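Local coordinates for protein phosphatidylinositide phosphatase SAC2 (Homo sapiens, PDB 4XUU) that removes the 4-phosphate from phosphatidylinositol 4-phosphate, probably contributing to endocytic recycling, and is represented here by its pleckstrin-homology-like hSac2 domain, at residues A[31-36]-A[46-51]; A[56-61]-A[76-81]; A[84-89]-A[150-155]; A[97-102]-A[125-130]; A[101-106]-A[115-120]. One frame throughout, in Å; residues are numbered along the deposited sequence.

Contact 1. Residues A[31-36]-A[46-51]; sequences ALIDCD and DVDVLL
Leu-32 and Val-49 exchange two backbone hydrogen bonds, from Leu-32 N to Val-49 O at 2.7 Å and from Val-49 N to Leu-32 O at 2.8 Å. A third, from Asp-34 N to Val-47 O at 2.9 Å, carries the antiparallel pairing of strands 26-34 and 48-54, neighbours in the PH-like sheet, on toward their loop. Aliphatic side chains suit the buried face: Leu-32 CD1 meets Leu-51 CD2 at 4.0 Å, and Val-49 sets its CG2 branch over the backbone of Asp-34, 3.6 Å from Asp-34 N. With CG1 anti to the backbone N (chi1 176°), CG2 is the branch turned to Asp-34. On the other face Ile-33 reaches the loop, its CG2 lying 3.9 Å from Asp-46 CB, while the exposed carboxylate of Asp-46 has a weak, long ion pair with Arg-118. Farther out, Ile-135 of helix 129-145 covers both Leu-32 and Leu-51. Leu-50 packs on Leu-12 of a second subunit. Chemically, then, the pairing joins a core-facing side of aliphatic groups to an end that turns acidic at Asp-34, Asp-46 and Asp-48, where the charges can probably keep some contact with water.

Contact 2. Residues A[56-61]-A[76-81]; sequences SAYYVA and LSLENL
Leu-76 pairs with Tyr-58 across the beta hairpin of strands 57-63 and 70-77, at one border of the PH-like sheet. Two backbone bonds join them, from Tyr-58 N to Leu-76 O and from Leu-76 N to Tyr-58 O, both 2.9 Å. Leu-76 also lays its CB over one face of the tyrosine ring, a CH-pi contact 3.9 Å from the centroid. At Ser-77 the strand ends; its carbonyl oxygen lies at the ring's edge and accepts Asn-80 N as the chain coils into a turn. Leu-78 N still reaches back to Ser-56 O at 3.1 Å, while its side chain divides its branches, CD1 against the backbone of Ser-56 and Ala-57 and CD2 against Tyr-58 CD1. Leu-81 then returns to cover the opposite ring face with CD2. Tyr-58 can be enclosed in this way because its CG stands between the backbone N and the carbonyl carbon (chi1 68°), which swings the ring across toward 76-81. Without the ring, as with an alanine here, Leu-76 and Leu-81 would probably face each other across a gap. Tyr-105 and Leu-103 of strand 99-107 back the same ring. At its far end, Tyr-58 OH lies 3.5 Å from Leu-81 CD1.

Contact 3. Residues A[84-89]-A[150-155]; sequences IEIGPE and LPIIEK
Ile-84 and Ile-86 bind strand 152-154 in parallel through three backbone hydrogen bonds: Ile-84 N to Pro-151 O at 2.9 Å, Ile-153 N to Ile-84 O at 2.7 Å, and Ile-86 N to Ile-153 O at 2.8 Å. The partners of Ile-84 straddle Ile-152, as parallel pairing requires. Weaker CA-H...O contacts fill in between, and Gly-87 suits its place because its CA comes within 3.3 Å of Lys-155 O, where a CB would collide with that oxygen. Among apolar groups, Ile-84 CD1 touches Leu-150 CD2 at 3.6 Å, while Ile-86 and Ile-152 lie side by side, beta-branched residues that favour extended backbone. On the other face Glu-85 OE2 and Lys-155 NZ form a rather long salt bridge (3.5 Å). The lysine is bent at chi3 (-80°) and chi4 (-75°), which curls its amine back to the carboxylate; His-104 holds Glu-85 more firmly, through OE1. Helix 129-145 covers Ile-84 with Ala-136 and Leu-139, and strand 99-107 flanks 81-88 on its other edge. Strand 152-154 thus adds a parallel edge strand to the otherwise antiparallel PH-like sheet, which an antiparallel strand of a third subunit continues across the interface.

Contact 4. Residues A[97-102]-A[125-130]; sequences KFSCMR and EEDGKD
Ser-99 points its side chain at the turn 125-130, and its hydroxyl settles between two side chains there. OG lies 3.5 Å from Lys-129 CB and 3.6 Å from Asp-127 CG, so it meets the lysine at the root of the chain and the aspartate at the carbon of its carboxylate. The torsion that puts it there sets OG anti to the carbonyl carbon and beside the backbone N (chi1 -50°). A small residue suits this position, since the backbones come close: Ser-99 N donates to Asp-127 O at 3.1 Å, a nearly straight bond (167°) that lies in the carbonyl plane on a lone pair. Phe-98 presents only its CB to the turn, 3.6 Å from Asp-127 O; its ring leads away and makes a cation-pi contact with Arg-118. Lys-129 likewise touches with its base alone, and its extended chain carries the amine off from the strand. Asp-127 faces the serine with CB and CG while OD1 serves its own segment. Its CG sits between backbone N and carbonyl carbon (chi1 60°), and OD1 accepts Lys-129 N at 3.1 Å, the donor standing above the carboxylate plane. A negative charge here would probably be favoured by the nearby amino end of helix 129-145. Gly-128, at the N-cap position, has a positive phi, which glycine adopts readily. The OD1 bond to Lys-129 N makes an Asx turn that leads, through Gly-128, into the C-terminal helix of a PH-like fold, with one backbone bond fastening the turn to the start of strand 99-107.

Contact 5. Residues A[101-106]-A[115-120]; sequences MRLHYR and HTLRAV
Arg-102 crosses Thr-116 at a slant on one face of the hairpin formed by strands 99-107 and 110-119. NE donates to Thr-116 OG1 at 2.9 Å, with the oxygen in the guanidinium plane. Arg-102 is bent at chi3 (-85°), which turns the NE edge toward the threonine. This part is firmly gripped: Met-101 N bonds Leu-117 O at 2.7 Å and Leu-117 N returns to Met-101 O at 2.8 Å, while Leu-103 N donates to His-115 O. Beneath, Leu-103 CD1 meets Leu-117 CD1 at 4.1 Å, and Met-101, present as selenomethionine, extends to helix 129-145. Toward Tyr-105 the overlap is slight. Its ring and that of His-115 are nearly parallel, at 16°, yet slid apart with centroids 5.0 Å distant; the polar ends go to His-165 for Tyr-105 OH and to Tyr-62 for His-115 ND1. By Arg-106 the strand has reached solvent. With a methionine in place of Arg-102, Thr-116 would lose the NE donor, and Asp-36, which salt-bridges NH2, would probably be left without its charge partner. The chemistry implies a polar network centred on the guanidinium, which binds Thr-116 through NE and whose positive charge likely steadies Asp-36 as an anion.

Overall arrangement
The five contacts follow one sheet with helix 129-145 packed against it. Contacts 1 and 5 sit nearest the centre of the chain, their own centres about 9 Å apart, on neighbouring strands 26-34 and 110-119. Contact 5 leads on through strand 99-107 to contact 3, again about 9 Å between centres, and contacts 4 and 5 share residues 101 and 102. The disulfide between Cys-35 and Cys-100 joins contacts 1 and 4 covalently. Contact 2 lies at the far border, about 22 Å from contact 4 between centres, and meets contact 5 where Asn-80 O probably accepts Arg-106 N. No substrate or ligand site is identified within the chain; contacts 1 and 3 instead border other subunits.

Contact 1. Residues A[31-36]-A[46-51]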
# COMPACT_ATOMS: atom_id res chain seq x y z
N ALA A 31 12.61 0.34 -16.17
CA ALA A 31 12.13 0.54 -17.53
C ALA A 31 10.68 0.98 -17.45
O ALA A 31 9.87 0.33 -16.80
CB ALA A 31 12.26 -0.73 -18.34
N LEU A 32 10.36 2.09 -18.11
CA LEU A 32 9.00 2.63 -18.10
C LEU A 32 8.55 3.11 -19.48
O LEU A 32 9.28 2.99 -20.46
CB LEU A 32 8.87 3.77 -17.07
CG LEU A 32 9.20 3.48 -15.59
CD1 LEU A 32 9.36 4.77 -14.81
CD2 LEU A 32 8.16 2.58 -14.92
N ILE A 33 7.33 3.63 -19.54
CA ILE A 33 6.73 4.14 -20.76
C ILE A 33 6.18 5.53 -20.50
O ILE A 33 5.62 5.78 -19.43
CB ILE A 33 5.61 3.19 -21.28
CG1 ILE A 33 6.20 1.83 -21.67
CG2 ILE A 33 4.86 3.81 -22.46
CD1 ILE A 33 5.17 0.73 -21.81
N ASP A 34 6.36 6.43 -21.46
CA ASP A 34 5.79 7.78 -21.43
C ASP A 34 4.27 7.69 -21.47
O ASP A 34 3.70 7.04 -22.34
CB ASP A 34 6.32 8.59 -22.62
CG ASP A 34 5.88 10.06 -22.59
OD1 ASP A 34 5.50 10.58 -21.52
OD2 ASP A 34 5.93 10.70 -23.66
N CYS A 35 3.62 8.34 -20.50
CA CYS A 35 2.18 8.23 -20.32
C CYS A 35 1.39 9.41 -20.91
O CYS A 35 0.23 9.25 -21.28
CB CYS A 35 1.84 8.03 -18.84
SG CYS A 35 0.09 8.23 -18.42
N ASP A 36 2.02 10.57 -21.00
CA ASP A 36 1.38 11.76 -21.58
C ASP A 36 1.26 11.70 -23.10
O ASP A 36 2.18 11.22 -23.78
CB ASP A 36 2.10 13.04 -21.15
CG ASP A 36 1.41 13.75 -20.00
OD1 ASP A 36 0.18 13.99 -20.08
OD2 ASP A 36 2.10 14.08 -19.01
N ASP A 46 4.30 2.94 -28.05
CA ASP A 46 4.87 3.24 -26.74
C ASP A 46 6.24 3.90 -26.84
O ASP A 46 7.12 3.41 -27.55
CB ASP A 46 4.99 1.97 -25.90
CG ASP A 46 3.64 1.34 -25.58
OD1 ASP A 46 2.61 1.79 -26.12
OD2 ASP A 46 3.62 0.37 -24.79
N VAL A 47 6.41 5.01 -26.13
CA VAL A 47 7.72 5.63 -25.99
C VAL A 47 8.39 5.06 -24.74
O VAL A 47 7.90 5.25 -23.63
CB VAL A 47 7.64 7.18 -25.91
CG1 VAL A 47 9.02 7.78 -25.68
CG2 VAL A 47 7.00 7.75 -27.18
N ASP A 48 9.49 4.34 -24.94
CA ASP A 48 10.27 3.77 -23.84
C ASP A 48 11.01 4.85 -23.07
O ASP A 48 11.53 5.80 -23.65
CB ASP A 48 11.28 2.74 -24.36
CG ASP A 48 10.64 1.41 -24.71
OD1 ASP A 48 9.44 1.20 -24.41
OD2 ASP A 48 11.34 0.56 -25.30
N VAL A 49 11.04 4.68 -21.75
CA VAL A 49 11.70 5.61 -20.84
C VAL A 49 12.56 4.86 -19.83
O VAL A 49 12.12 3.85 -19.25
CB VAL A 49 10.68 6.50 -20.07
CG1 VAL A 49 11.40 7.39 -19.07
CG2 VAL A 49 9.85 7.35 -21.04
N LEU A 50 13.79 5.33 -19.64
CA LEU A 50 14.65 4.79 -18.60
C LEU A 50 14.75 5.78 -17.44
O LEU A 50 15.07 6.96 -17.63
CB LEU A 50 16.04 4.44 -19.15
CG LEU A 50 17.04 3.85 -18.16
CD1 LEU A 50 16.68 2.41 -17.75
CD2 LEU A 50 18.46 3.90 -18.70
N LEU A 51 14.47 5.30 -16.23
CA LEU A 51 14.59 6.10 -15.02
C LEU A 51 15.66 5.51 -14.11
O LEU A 51 15.55 4.34 -13.71
CB LEU A 51 13.25 6.20 -14.29
CG LEU A 51 13.18 6.88 -12.91
CD1 LEU A 51 13.45 8.39 -12.99
CD2 LEU A 51 11.83 6.63 -12.26

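Contact 2. Residues A[56-61]-A[76-81]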
# COMPACT_ATOMS: atom_id res chain seq x y z
N SER A 56 21.96 11.13 -5.18
CA SER A 56 21.82 12.58 -5.24
C SER A 56 21.02 13.10 -6.44
O SER A 56 20.69 14.28 -6.50
CB SER A 56 23.20 13.22 -5.24
OG SER A 56 23.87 12.96 -6.45
N ALA A 57 20.72 12.22 -7.39
CA ALA A 57 20.05 12.62 -8.62
C ALA A 57 19.22 11.49 -9.22
O ALA A 57 19.44 10.32 -8.92
CB ALA A 57 21.07 13.10 -9.64
N TYR A 58 18.26 11.85 -10.05
CA TYR A 58 17.58 10.87 -10.88
C TYR A 58 17.76 11.24 -12.35
O TYR A 58 18.00 12.40 -12.68
CB TYR A 58 16.10 10.72 -10.50
CG TYR A 58 15.22 11.91 -10.79
CD1 TYR A 58 15.33 13.09 -10.05
CD2 TYR A 58 14.25 11.85 -11.80
CE1 TYR A 58 14.52 14.19 -10.31
CE2 TYR A 58 13.43 12.94 -12.07
CZ TYR A 58 13.57 14.11 -11.32
OH TYR A 58 12.77 15.20 -11.57
N TYR A 59 17.69 10.22 -13.20
CA TYR A 59 18.01 10.36 -14.62
C TYR A 59 16.84 9.87 -15.45
O TYR A 59 16.33 8.77 -15.22
CB TYR A 59 19.26 9.55 -14.97
CG TYR A 59 20.50 9.99 -14.22
CD1 TYR A 59 20.69 9.67 -12.87
CD2 TYR A 59 21.48 10.73 -14.86
CE1 TYR A 59 21.82 10.09 -12.19
CE2 TYR A 59 22.62 11.13 -14.19
CZ TYR A 59 22.79 10.82 -12.86
OH TYR A 59 23.93 11.25 -12.21
N VAL A 60 16.40 10.69 -16.40
CA VAL A 60 15.30 10.33 -17.28
C VAL A 60 15.75 10.35 -18.74
O VAL A 60 16.21 11.39 -19.24
CB VAL A 60 14.07 11.24 -17.09
CG1 VAL A 60 12.88 10.69 -17.87
CG2 VAL A 60 13.71 11.38 -15.61
N ALA A 61 15.63 9.21 -19.40
CA ALA A 61 16.02 9.06 -20.79
C ALA A 61 14.85 8.55 -21.63
O ALA A 61 14.31 7.48 -21.36
CB ALA A 61 17.21 8.13 -20.92
N LEU A 76 18.79 15.16 -13.19
CA LEU A 76 18.02 16.08 -12.37
C LEU A 76 18.36 15.84 -10.91
O LEU A 76 18.22 14.72 -10.40
CB LEU A 76 16.52 15.88 -12.61
CG LEU A 76 16.00 16.17 -14.03
CD1 LEU A 76 14.78 15.33 -14.39
CD2 LEU A 76 15.71 17.66 -14.20
N SER A 77 18.84 16.88 -10.25
CA SER A 77 19.15 16.81 -8.83
C SER A 77 17.88 16.49 -8.05
O SER A 77 16.79 16.92 -8.43
CB SER A 77 19.73 18.14 -8.34
OG SER A 77 20.02 18.08 -6.95
N LEU A 78 18.03 15.72 -6.98
CA LEU A 78 16.88 15.35 -6.14
C LEU A 78 16.30 16.55 -5.39
O LEU A 78 15.12 16.55 -5.04
CB LEU A 78 17.23 14.20 -5.20
CG LEU A 78 17.30 12.79 -5.81
CD1 LEU A 78 17.96 11.83 -4.84
CD2 LEU A 78 15.93 12.27 -6.22
N GLU A 79 17.12 17.57 -5.14
CA GLU A 79 16.65 18.81 -4.52
C GLU A 79 15.50 19.44 -5.31
O GLU A 79 14.61 20.06 -4.73
CB GLU A 79 17.77 19.84 -4.39
CG GLU A 79 18.58 19.74 -3.11
CD GLU A 79 19.92 19.06 -3.33
OE1 GLU A 79 19.99 18.07 -4.10
OE2 GLU A 79 20.92 19.52 -2.72
N ASN A 80 15.55 19.28 -6.64
CA ASN A 80 14.59 19.92 -7.54
C ASN A 80 13.32 19.12 -7.80
O ASN A 80 12.38 19.63 -8.41
CB ASN A 80 15.27 20.28 -8.86
CG ASN A 80 16.31 21.38 -8.71
OD1 ASN A 80 17.34 21.36 -9.38
ND2 ASN A 80 16.05 22.34 -7.82
N LEU A 81 13.30 17.86 -7.35
CA LEU A 81 12.10 17.03 -7.43
C LEU A 81 11.11 17.46 -6.36
O LEU A 81 11.30 17.16 -5.18
CB LEU A 81 12.46 15.54 -7.29
CG LEU A 81 11.34 14.51 -7.47
CD1 LEU A 81 10.62 14.67 -8.80
CD2 LEU A 81 11.88 13.11 -7.32

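Contact 3. Residues A[84-89]-A[150-155]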
# COMPACT_ATOMS: atom_id res chain seq x y z
N ILE A 84 5.46 13.96 -6.10
CA ILE A 84 5.01 12.90 -6.99
C ILE A 84 3.49 12.73 -6.88
O ILE A 84 2.94 12.68 -5.78
CB ILE A 84 5.71 11.55 -6.68
CG1 ILE A 84 7.23 11.68 -6.82
CG2 ILE A 84 5.20 10.45 -7.60
CD1 ILE A 84 8.02 10.49 -6.33
N GLU A 85 2.83 12.65 -8.03
CA GLU A 85 1.40 12.37 -8.07
C GLU A 85 1.15 11.02 -8.72
O GLU A 85 1.75 10.70 -9.74
CB GLU A 85 0.67 13.45 -8.86
CG GLU A 85 0.74 14.84 -8.24
CD GLU A 85 -0.01 15.86 -9.06
OE1 GLU A 85 0.10 15.83 -10.31
OE2 GLU A 85 -0.72 16.70 -8.46
N ILE A 86 0.27 10.22 -8.12
CA ILE A 86 -0.10 8.92 -8.68
C ILE A 86 -1.62 8.76 -8.79
O ILE A 86 -2.34 8.74 -7.79
CB ILE A 86 0.50 7.73 -7.87
CG1 ILE A 86 2.03 7.74 -7.96
CG2 ILE A 86 -0.04 6.40 -8.40
CD1 ILE A 86 2.72 6.73 -7.06
N GLY A 87 -2.10 8.64 -10.02
CA GLY A 87 -3.52 8.47 -10.27
C GLY A 87 -3.83 7.97 -11.67
O GLY A 87 -2.91 7.71 -12.45
N PRO A 88 -5.12 7.83 -12.00
CA PRO A 88 -5.55 7.40 -13.33
C PRO A 88 -5.03 8.32 -14.43
O PRO A 88 -4.97 9.53 -14.24
CB PRO A 88 -7.07 7.47 -13.25
CG PRO A 88 -7.38 7.36 -11.80
CD PRO A 88 -6.28 8.08 -11.11
N GLU A 89 -4.64 7.72 -15.55
CA GLU A 89 -4.11 8.45 -16.71
C GLU A 89 -5.02 9.59 -17.19
O GLU A 89 -6.25 9.45 -17.20
CB GLU A 89 -3.81 7.49 -17.87
CG GLU A 89 -4.93 6.52 -18.21
CD GLU A 89 -4.96 6.12 -19.68
OE1 GLU A 89 -5.86 5.34 -20.06
OE2 GLU A 89 -4.10 6.60 -20.45
N LEU A 150 9.72 14.55 0.33
CA LEU A 150 9.09 14.40 -0.97
C LEU A 150 7.68 13.87 -0.80
O LEU A 150 7.49 12.70 -0.48
CB LEU A 150 9.90 13.45 -1.86
CG LEU A 150 9.40 13.26 -3.30
CD1 LEU A 150 9.51 14.56 -4.08
CD2 LEU A 150 10.17 12.16 -3.98
N PRO A 151 6.67 14.74 -1.00
CA PRO A 151 5.29 14.27 -0.88
C PRO A 151 4.86 13.36 -2.03
O PRO A 151 5.08 13.69 -3.20
CB PRO A 151 4.47 15.58 -0.88
CG PRO A 151 5.34 16.59 -1.51
CD PRO A 151 6.75 16.20 -1.21
N ILE A 152 4.29 12.21 -1.69
CA ILE A 152 3.64 11.34 -2.66
C ILE A 152 2.12 11.50 -2.52
O ILE A 152 1.55 11.23 -1.46
CB ILE A 152 4.02 9.85 -2.49
CG1 ILE A 152 5.54 9.68 -2.44
CG2 ILE A 152 3.42 9.01 -3.61
CD1 ILE A 152 6.00 8.33 -1.92
N ILE A 153 1.48 11.96 -3.60
CA ILE A 153 0.07 12.32 -3.58
C ILE A 153 -0.79 11.38 -4.44
O ILE A 153 -0.50 11.18 -5.61
CB ILE A 153 -0.13 13.79 -4.05
CG1 ILE A 153 0.80 14.73 -3.28
CG2 ILE A 153 -1.59 14.22 -3.89
CD1 ILE A 153 0.93 16.11 -3.88
N GLU A 154 -1.83 10.82 -3.83
CA GLU A 154 -2.84 10.06 -4.56
C GLU A 154 -3.99 11.00 -4.90
O GLU A 154 -4.70 11.47 -4.01
CB GLU A 154 -3.38 8.89 -3.73
CG GLU A 154 -2.34 7.89 -3.22
CD GLU A 154 -2.96 6.86 -2.27
OE1 GLU A 154 -4.08 6.37 -2.55
OE2 GLU A 154 -2.33 6.54 -1.24
N LYS A 155 -4.15 11.28 -6.19
CA LYS A 155 -5.24 12.13 -6.69
C LYS A 155 -5.45 11.93 -8.18
O LYS A 155 -4.68 11.22 -8.83
CB LYS A 155 -4.99 13.62 -6.37
CG LYS A 155 -3.80 14.25 -7.09
CD LYS A 155 -3.63 15.72 -6.69
CE LYS A 155 -4.60 16.65 -7.42
NZ LYS A 155 -4.23 16.89 -8.84

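Contact 4. Residues A[97-102]-A[125-130]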
# COMPACT_ATOMS: atom_id res chain seq x y z
N LYS A 97 -7.53 3.71 -18.37
CA LYS A 97 -7.24 2.29 -18.17
C LYS A 97 -6.29 2.09 -16.99
O LYS A 97 -6.68 1.50 -15.97
CB LYS A 97 -6.65 1.65 -19.44
CG LYS A 97 -7.55 1.71 -20.68
CD LYS A 97 -7.15 2.87 -21.60
CE LYS A 97 -7.99 2.91 -22.87
NZ LYS A 97 -9.42 3.29 -22.61
N PHE A 98 -5.07 2.60 -17.13
CA PHE A 98 -4.00 2.37 -16.17
C PHE A 98 -3.66 3.61 -15.33
O PHE A 98 -4.11 4.72 -15.62
CB PHE A 98 -2.74 1.88 -16.89
CG PHE A 98 -2.57 2.46 -18.28
CD1 PHE A 98 -2.28 3.81 -18.46
CD2 PHE A 98 -2.72 1.65 -19.40
CE1 PHE A 98 -2.14 4.34 -19.74
CE2 PHE A 98 -2.58 2.18 -20.68
CZ PHE A 98 -2.29 3.52 -20.85
N SER A 99 -2.86 3.41 -14.29
CA SER A 99 -2.37 4.50 -13.46
C SER A 99 -1.09 5.07 -14.05
O SER A 99 -0.34 4.37 -14.73
CB SER A 99 -2.09 4.00 -12.04
OG SER A 99 -3.20 3.27 -11.53
N CYS A 100 -0.84 6.35 -13.79
CA CYS A 100 0.41 6.97 -14.17
C CYS A 100 1.06 7.72 -13.01
O CYS A 100 0.38 8.12 -12.05
CB CYS A 100 0.23 7.88 -15.39
SG CYS A 100 -0.22 6.94 -16.88
N MSE A 101 2.37 7.89 -13.10
CA MSE A 101 3.17 8.54 -12.09
C MSE A 101 3.73 9.84 -12.65
O MSE A 101 4.40 9.84 -13.69
CB MSE A 101 4.31 7.62 -11.67
CG MSE A 101 5.12 8.14 -10.51
SE MSE A 101 6.68 7.02 -10.25
CE MSE A 101 7.53 8.01 -8.85
N ARG A 102 3.45 10.94 -11.96
CA ARG A 102 3.87 12.25 -12.41
C ARG A 102 4.93 12.85 -11.49
O ARG A 102 4.69 13.06 -10.30
CB ARG A 102 2.64 13.16 -12.51
CG ARG A 102 2.88 14.49 -13.16
CD ARG A 102 1.58 15.08 -13.65
NE ARG A 102 1.23 14.59 -14.98
CZ ARG A 102 0.09 14.86 -15.60
NH1 ARG A 102 -0.84 15.63 -15.03
NH2 ARG A 102 -0.14 14.37 -16.81
N GLU A 125 -5.46 -6.42 -17.09
CA GLU A 125 -6.34 -6.31 -15.93
C GLU A 125 -5.60 -5.82 -14.69
O GLU A 125 -6.09 -5.96 -13.56
CB GLU A 125 -7.02 -7.66 -15.67
CG GLU A 125 -8.43 -7.55 -15.10
CD GLU A 125 -9.14 -8.88 -14.98
OE1 GLU A 125 -8.49 -9.88 -14.61
OE2 GLU A 125 -10.35 -8.93 -15.26
N GLU A 126 -4.42 -5.23 -14.90
CA GLU A 126 -3.60 -4.68 -13.81
C GLU A 126 -3.22 -3.23 -14.12
O GLU A 126 -2.58 -2.96 -15.14
CB GLU A 126 -2.34 -5.52 -13.60
CG GLU A 126 -2.58 -6.93 -13.07
CD GLU A 126 -3.13 -6.95 -11.65
OE1 GLU A 126 -4.02 -7.78 -11.37
OE2 GLU A 126 -2.67 -6.14 -10.82
N ASP A 127 -3.60 -2.31 -13.23
CA ASP A 127 -3.38 -0.89 -13.48
C ASP A 127 -1.93 -0.42 -13.28
O ASP A 127 -1.58 0.71 -13.64
CB ASP A 127 -4.38 -0.01 -12.71
CG ASP A 127 -4.30 -0.19 -11.20
OD1 ASP A 127 -3.30 -0.76 -10.69
OD2 ASP A 127 -5.24 0.25 -10.51
N GLY A 128 -1.10 -1.29 -12.71
CA GLY A 128 0.33 -1.01 -12.51
C GLY A 128 0.64 -0.02 -11.40
O GLY A 128 1.78 0.43 -11.27
N LYS A 129 -0.36 0.30 -10.59
CA LYS A 129 -0.25 1.31 -9.54
C LYS A 129 0.77 0.93 -8.46
O LYS A 129 1.51 1.80 -7.97
CB LYS A 129 -1.64 1.57 -8.94
CG LYS A 129 -1.72 2.67 -7.91
CD LYS A 129 -3.01 2.53 -7.13
CE LYS A 129 -3.05 3.40 -5.89
NZ LYS A 129 -4.23 3.04 -5.04
N ASP A 130 0.80 -0.35 -8.09
CA ASP A 130 1.72 -0.85 -7.07
C ASP A 130 3.20 -0.67 -7.46
O ASP A 130 4.03 -0.30 -6.63
CB ASP A 130 1.41 -2.32 -6.73
CG ASP A 130 0.09 -2.49 -5.99
OD1 ASP A 130 -0.45 -1.49 -5.46
OD2 ASP A 130 -0.43 -3.63 -5.93

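Contact 5. Residues A[101-106]-A[115-120]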
# COMPACT_ATOMS: atom_id res chain seq x y z
N MSE A 101 2.37 7.89 -13.10
CA MSE A 101 3.17 8.54 -12.09
C MSE A 101 3.73 9.84 -12.65
O MSE A 101 4.40 9.84 -13.69
CB MSE A 101 4.31 7.62 -11.67
CG MSE A 101 5.12 8.14 -10.51
SE MSE A 101 6.68 7.02 -10.25
CE MSE A 101 7.53 8.01 -8.85
N ARG A 102 3.45 10.94 -11.96
CA ARG A 102 3.87 12.25 -12.41
C ARG A 102 4.93 12.85 -11.49
O ARG A 102 4.69 13.06 -10.30
CB ARG A 102 2.64 13.16 -12.51
CG ARG A 102 2.88 14.49 -13.16
CD ARG A 102 1.58 15.08 -13.65
NE ARG A 102 1.23 14.59 -14.98
CZ ARG A 102 0.09 14.86 -15.60
NH1 ARG A 102 -0.84 15.63 -15.03
NH2 ARG A 102 -0.14 14.37 -16.81
N LEU A 103 6.11 13.10 -12.05
CA LEU A 103 7.24 13.65 -11.32
C LEU A 103 7.40 15.13 -11.63
O LEU A 103 7.85 15.49 -12.72
CB LEU A 103 8.54 12.91 -11.69
CG LEU A 103 8.58 11.37 -11.68
CD1 LEU A 103 9.89 10.87 -12.27
CD2 LEU A 103 8.40 10.83 -10.28
N HIS A 104 7.02 15.98 -10.68
CA HIS A 104 7.11 17.43 -10.85
C HIS A 104 8.50 17.91 -10.45
O HIS A 104 8.93 17.70 -9.32
CB HIS A 104 6.04 18.14 -10.02
CG HIS A 104 4.63 17.79 -10.40
ND1 HIS A 104 3.85 18.61 -11.18
CD2 HIS A 104 3.88 16.71 -10.11
CE1 HIS A 104 2.66 18.05 -11.35
NE2 HIS A 104 2.65 16.89 -10.71
N TYR A 105 9.19 18.57 -11.37
CA TYR A 105 10.53 19.08 -11.08
C TYR A 105 10.68 20.57 -11.36
O TYR A 105 9.98 21.15 -12.20
CB TYR A 105 11.60 18.25 -11.81
CG TYR A 105 11.67 18.41 -13.31
CD1 TYR A 105 10.90 17.59 -14.15
CD2 TYR A 105 12.51 19.35 -13.90
CE1 TYR A 105 10.97 17.72 -15.54
CE2 TYR A 105 12.59 19.48 -15.29
CZ TYR A 105 11.82 18.67 -16.10
OH TYR A 105 11.89 18.80 -17.46
N ARG A 106 11.60 21.19 -10.63
CA ARG A 106 11.90 22.60 -10.78
C ARG A 106 13.09 22.75 -11.73
O ARG A 106 14.10 22.05 -11.60
CB ARG A 106 12.20 23.23 -9.42
CG ARG A 106 12.23 24.75 -9.44
CD ARG A 106 12.26 25.32 -8.04
NE ARG A 106 10.93 25.38 -7.43
CZ ARG A 106 10.19 26.48 -7.35
NH1 ARG A 106 10.63 27.63 -7.85
NH2 ARG A 106 8.99 26.43 -6.78
N HIS A 115 7.35 14.83 -15.72
CA HIS A 115 7.39 13.60 -16.48
C HIS A 115 6.21 12.75 -16.05
O HIS A 115 5.96 12.60 -14.85
CB HIS A 115 8.68 12.84 -16.21
CG HIS A 115 9.91 13.61 -16.56
ND1 HIS A 115 10.28 13.87 -17.86
CD2 HIS A 115 10.87 14.16 -15.78
CE1 HIS A 115 11.40 14.56 -17.87
NE2 HIS A 115 11.79 14.75 -16.62
N THR A 116 5.49 12.19 -17.01
CA THR A 116 4.37 11.32 -16.70
C THR A 116 4.63 9.93 -17.24
O THR A 116 4.66 9.72 -18.46
CB THR A 116 3.04 11.89 -17.23
OG1 THR A 116 2.94 13.28 -16.89
CG2 THR A 116 1.86 11.14 -16.62
N LEU A 117 4.84 8.99 -16.32
CA LEU A 117 5.34 7.67 -16.67
C LEU A 117 4.42 6.56 -16.18
O LEU A 117 3.68 6.74 -15.21
CB LEU A 117 6.75 7.48 -16.10
CG LEU A 117 7.74 8.63 -16.36
CD1 LEU A 117 8.99 8.49 -15.50
CD2 LEU A 117 8.09 8.75 -17.84
N ARG A 118 4.46 5.42 -16.86
CA ARG A 118 3.74 4.24 -16.40
C ARG A 118 4.57 2.99 -16.63
O ARG A 118 5.59 3.02 -17.32
CB ARG A 118 2.36 4.11 -17.08
CG ARG A 118 2.39 3.79 -18.57
CD ARG A 118 1.06 3.22 -19.00
NE ARG A 118 0.95 3.11 -20.46
CZ ARG A 118 1.03 1.96 -21.14
NH1 ARG A 118 1.21 0.81 -20.51
NH2 ARG A 118 0.92 1.98 -22.46
N ALA A 119 4.14 1.89 -16.02
CA ALA A 119 4.88 0.65 -16.09
C ALA A 119 4.43 -0.21 -17.27
O ALA A 119 3.24 -0.24 -17.61
CB ALA A 119 4.75 -0.12 -14.78
N VAL A 120 5.39 -0.89 -17.89
CA VAL A 120 5.08 -1.84 -18.97
C VAL A 120 4.52 -3.13 -18.36
O VAL A 120 5.21 -3.83 -17.62
CB VAL A 120 6.32 -2.11 -19.89
CG1 VAL A 120 7.64 -2.13 -19.09
CG2 VAL A 120 6.14 -3.38 -20.72